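Local coordinates for protein 8-amino-8-demethylriboflavin N,N-dimethyltransferase (Streptomyces davawensis, PDB 4D7K) that transfers two methyl groups from S-adenosylmethionine to 8-amino-8-demethylriboflavin, completing the biosynthesis of the antibiotic roseoflavin, at residues Gly177-Phe182 and Glu278-Ile283. Residues are numbered along the deposited sequence; the frame is centred on the assembly and turned at random.
Sequences GRFTRF and EARLLI
Phe179 reaches across to Glu278 and Arg280 with the far end of its ring. Its CE1 lies 3.4 Å from Glu278 O, and because that oxygen sits in the ring plane, the carbonyl meets the aromatic edge rather than the pi cloud. CZ touches the aliphatic part of Arg280, at 3.6 Å from Arg280 CG, while Phe179 CE2 approaches Leu282 CD1 more loosely, at 4.4 Å. The bend of Arg280 at chi2 (-71°) leaves CB and CG against the phenyl group and turns the guanidinium away, its plane 63° from that of the ring. Arg178, extended from CG to NE, runs over one ring face: CG sits above it toward the rim, and Phe179 CZ lies over the centre of the Arg178 guanidinium, 3.8 Å from the guanidinium plane. The two guanidinium planes stand 76° apart, with Arg178 NH2 4.0 Å from Arg280 NE; Glu341 of strand 337-344 forms salt bridges with both atoms through the same carboxylate oxygen. Arg280 NH1 also donates to Ala279 O (3.2 Å) and Pro277 O. No hydrogen bond joins the segments. Side chains from the loop leading into strand 181-185 reach the start of strand 280-285 across intervening strand 247-251 of the Rossmann-like sheet. The chemistry implies largely van der Waals packing, with two arginines converging on one Glu341 oxygen that probably balances their charge.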
ATOM      1  N   GLY A 177     -10.620  28.864  22.400  1.00 54.27           N
ATOM      2  CA  GLY A 177     -10.945  30.273  22.527  1.00 57.44           C
ATOM      3  C   GLY A 177     -11.294  30.750  23.926  1.00 71.82           C
ATOM      4  O   GLY A 177     -11.479  31.949  24.143  1.00 73.87           O
ATOM      5  N   ARG A 178     -11.388  29.829  24.879  1.00 69.59           N
ATOM      6  CA  ARG A 178     -11.707  30.215  26.249  1.00 73.49           C
ATOM      7  C   ARG A 178     -10.450  30.288  27.114  1.00 71.48           C
ATOM      8  O   ARG A 178     -10.534  30.375  28.337  1.00 71.86           O
ATOM      9  CB  ARG A 178     -12.731  29.251  26.865  1.00 74.59           C
ATOM     10  CG  ARG A 178     -12.263  27.813  27.071  1.00 72.51           C
ATOM     11  CD  ARG A 178     -13.441  26.941  27.506  1.00 81.11           C
ATOM     12  NE  ARG A 178     -13.047  25.602  27.940  1.00 78.45           N
ATOM     13  CZ  ARG A 178     -12.821  25.265  29.207  1.00 75.28           C
ATOM     14  NH1 ARG A 178     -12.942  26.172  30.164  1.00 82.59           N
ATOM     15  NH2 ARG A 178     -12.472  24.022  29.518  1.00 67.19           N
ATOM     16  N   PHE A 179      -9.287  30.260  26.469  1.00 66.19           N
ATOM     17  CA  PHE A 179      -8.019  30.455  27.166  1.00 69.65           C
ATOM     18  C   PHE A 179      -7.276  31.638  26.557  1.00 68.30           C
ATOM     19  O   PHE A 179      -7.456  31.953  25.381  1.00 74.78           O
ATOM     20  CB  PHE A 179      -7.160  29.189  27.107  1.00 54.34           C
ATOM     21  CG  PHE A 179      -7.832  27.980  27.688  1.00 63.43           C
ATOM     22  CD1 PHE A 179      -7.942  27.824  29.060  1.00 64.59           C
ATOM     23  CD2 PHE A 179      -8.360  27.000  26.862  1.00 65.17           C
ATOM     24  CE1 PHE A 179      -8.565  26.715  29.598  1.00 59.64           C
ATOM     25  CE2 PHE A 179      -8.982  25.890  27.391  1.00 63.88           C
ATOM     26  CZ  PHE A 179      -9.086  25.747  28.762  1.00 66.96           C
ATOM     27  N   THR A 180      -6.442  32.293  27.357  1.00 67.22           N
ATOM     28  CA  THR A 180      -5.779  33.515  26.913  1.00 73.10           C
ATOM     29  C   THR A 180      -4.259  33.423  26.929  1.00 72.04           C
ATOM     30  O   THR A 180      -3.574  34.308  26.414  1.00 74.99           O
ATOM     31  CB  THR A 180      -6.194  34.718  27.775  1.00 75.79           C
ATOM     32  OG1 THR A 180      -5.373  35.842  27.439  1.00 82.40           O
ATOM     33  CG2 THR A 180      -6.024  34.400  29.253  1.00 74.34           C
ATOM     34  N   ARG A 181      -3.729  32.361  27.524  1.00 68.49           N
ATOM     35  CA  ARG A 181      -2.285  32.172  27.555  1.00 65.60           C
ATOM     36  C   ARG A 181      -1.911  30.697  27.429  1.00 59.98           C
ATOM     37  O   ARG A 181      -2.172  29.892  28.323  1.00 61.47           O
ATOM     38  CB  ARG A 181      -1.691  32.762  28.834  1.00 72.95           C
ATOM     39  CG  ARG A 181      -0.181  32.888  28.780  1.00 83.09           C
ATOM     40  CD  ARG A 181       0.384  33.524  30.036  1.00 92.22           C
ATOM     41  NE  ARG A 181       1.843  33.573  29.989  1.00 91.88           N
ATOM     42  CZ  ARG A 181       2.617  33.824  31.039  1.00 95.39           C
ATOM     43  NH1 ARG A 181       2.075  34.049  32.230  1.00100.70           N
ATOM     44  NH2 ARG A 181       3.936  33.844  30.899  1.00 91.76           N
ATOM     45  N   PHE A 182      -1.288  30.356  26.308  1.00 55.41           N
ATOM     46  CA  PHE A 182      -0.963  28.974  26.004  1.00 46.38           C
ATOM     47  C   PHE A 182       0.495  28.650  26.295  1.00 53.76           C
ATOM     48  O   PHE A 182       1.380  29.479  26.097  1.00 51.14           O
ATOM     49  CB  PHE A 182      -1.283  28.675  24.539  1.00 44.84           C
ATOM     50  CG  PHE A 182      -2.719  28.908  24.176  1.00 49.70           C
ATOM     51  CD1 PHE A 182      -3.147  30.156  23.753  1.00 48.76           C
ATOM     52  CD2 PHE A 182      -3.643  27.880  24.264  1.00 44.10           C
ATOM     53  CE1 PHE A 182      -4.472  30.374  23.423  1.00 54.76           C
ATOM     54  CE2 PHE A 182      -4.970  28.089  23.933  1.00 47.90           C
ATOM     55  CZ  PHE A 182      -5.385  29.340  23.513  1.00 52.18           C
ATOM     56  N   GLU A 278     -10.065  27.626  36.320  1.00 74.81           N
ATOM     57  CA  GLU A 278     -10.299  27.404  34.894  1.00 73.92           C
ATOM     58  C   GLU A 278      -9.042  26.999  34.125  1.00 70.21           C
ATOM     59  O   GLU A 278      -9.117  26.660  32.944  1.00 68.73           O
ATOM     60  CB  GLU A 278     -10.908  28.652  34.255  1.00 79.99           C
ATOM     61  CG  GLU A 278     -12.330  28.937  34.703  1.00 93.88           C
ATOM     62  CD  GLU A 278     -12.989  30.016  33.873  1.00105.45           C
ATOM     63  OE1 GLU A 278     -12.475  30.310  32.773  1.00106.69           O
ATOM     64  OE2 GLU A 278     -14.016  30.570  34.319  1.00111.91           O
ATOM     65  N   ALA A 279      -7.893  27.035  34.790  1.00 70.36           N
ATOM     66  CA  ALA A 279      -6.643  26.630  34.154  1.00 65.99           C
ATOM     67  C   ALA A 279      -6.687  25.144  33.814  1.00 64.74           C
ATOM     68  O   ALA A 279      -7.122  24.328  34.625  1.00 64.66           O
ATOM     69  CB  ALA A 279      -5.457  26.943  35.051  1.00 60.24           C
ATOM     70  N   ARG A 280      -6.244  24.795  32.611  1.00 52.65           N
ATOM     71  CA  ARG A 280      -6.291  23.408  32.166  1.00 55.03           C
ATOM     72  C   ARG A 280      -4.957  22.901  31.634  1.00 56.05           C
ATOM     73  O   ARG A 280      -4.140  23.663  31.115  1.00 49.81           O
ATOM     74  CB  ARG A 280      -7.354  23.227  31.079  1.00 48.79           C
ATOM     75  CG  ARG A 280      -8.783  23.452  31.538  1.00 63.51           C
ATOM     76  CD  ARG A 280      -9.265  22.334  32.443  1.00 59.09           C
ATOM     77  NE  ARG A 280     -10.669  22.501  32.802  1.00 59.20           N
ATOM     78  CZ  ARG A 280     -11.098  23.119  33.898  1.00 60.45           C
ATOM     79  NH1 ARG A 280     -10.234  23.634  34.762  1.00 61.38           N
ATOM     80  NH2 ARG A 280     -12.398  23.219  34.132  1.00 61.89           N
ATOM     81  N   LEU A 281      -4.752  21.597  31.784  1.00 55.53           N
ATOM     82  CA  LEU A 281      -3.705  20.882  31.073  1.00 55.27           C
ATOM     83  C   LEU A 281      -4.373  20.083  29.962  1.00 51.17           C
ATOM     84  O   LEU A 281      -5.206  19.223  30.232  1.00 54.16           O
ATOM     85  CB  LEU A 281      -2.920  19.962  32.011  1.00 54.65           C
ATOM     86  CG  LEU A 281      -1.978  18.942  31.365  1.00 52.37           C
ATOM     87  CD1 LEU A 281      -0.933  19.625  30.494  1.00 52.79           C
ATOM     88  CD2 LEU A 281      -1.310  18.090  32.433  1.00 53.01           C
ATOM     89  N   LEU A 282      -4.029  20.388  28.715  1.00 48.55           N
ATOM     90  CA  LEU A 282      -4.625  19.699  27.574  1.00 50.57           C
ATOM     91  C   LEU A 282      -3.624  18.736  26.948  1.00 49.41           C
ATOM     92  O   LEU A 282      -2.605  19.159  26.407  1.00 44.74           O
ATOM     93  CB  LEU A 282      -5.111  20.704  26.526  1.00 40.31           C
ATOM     94  CG  LEU A 282      -5.919  21.900  27.040  1.00 48.88           C
ATOM     95  CD1 LEU A 282      -6.251  22.840  25.896  1.00 43.09           C
ATOM     96  CD2 LEU A 282      -7.190  21.450  27.763  1.00 48.50           C
ATOM     97  N   ILE A 283      -3.909  17.442  27.031  1.00 45.63           N
ATOM     98  CA  ILE A 283      -3.018  16.449  26.449  1.00 47.17           C
ATOM     99  C   ILE A 283      -3.575  15.940  25.125  1.00 43.95           C
ATOM    100  O   ILE A 283      -4.663  15.372  25.064  1.00 44.33           O
ATOM    101  CB  ILE A 283      -2.780  15.265  27.401  1.00 47.43           C
ATOM    102  CG1 ILE A 283      -2.248  15.766  28.745  1.00 50.24           C
ATOM    103  CG2 ILE A 283      -1.793  14.282  26.786  1.00 39.01           C
ATOM    104  CD1 ILE A 283      -1.910  14.661  29.723  1.00 50.34           C
TER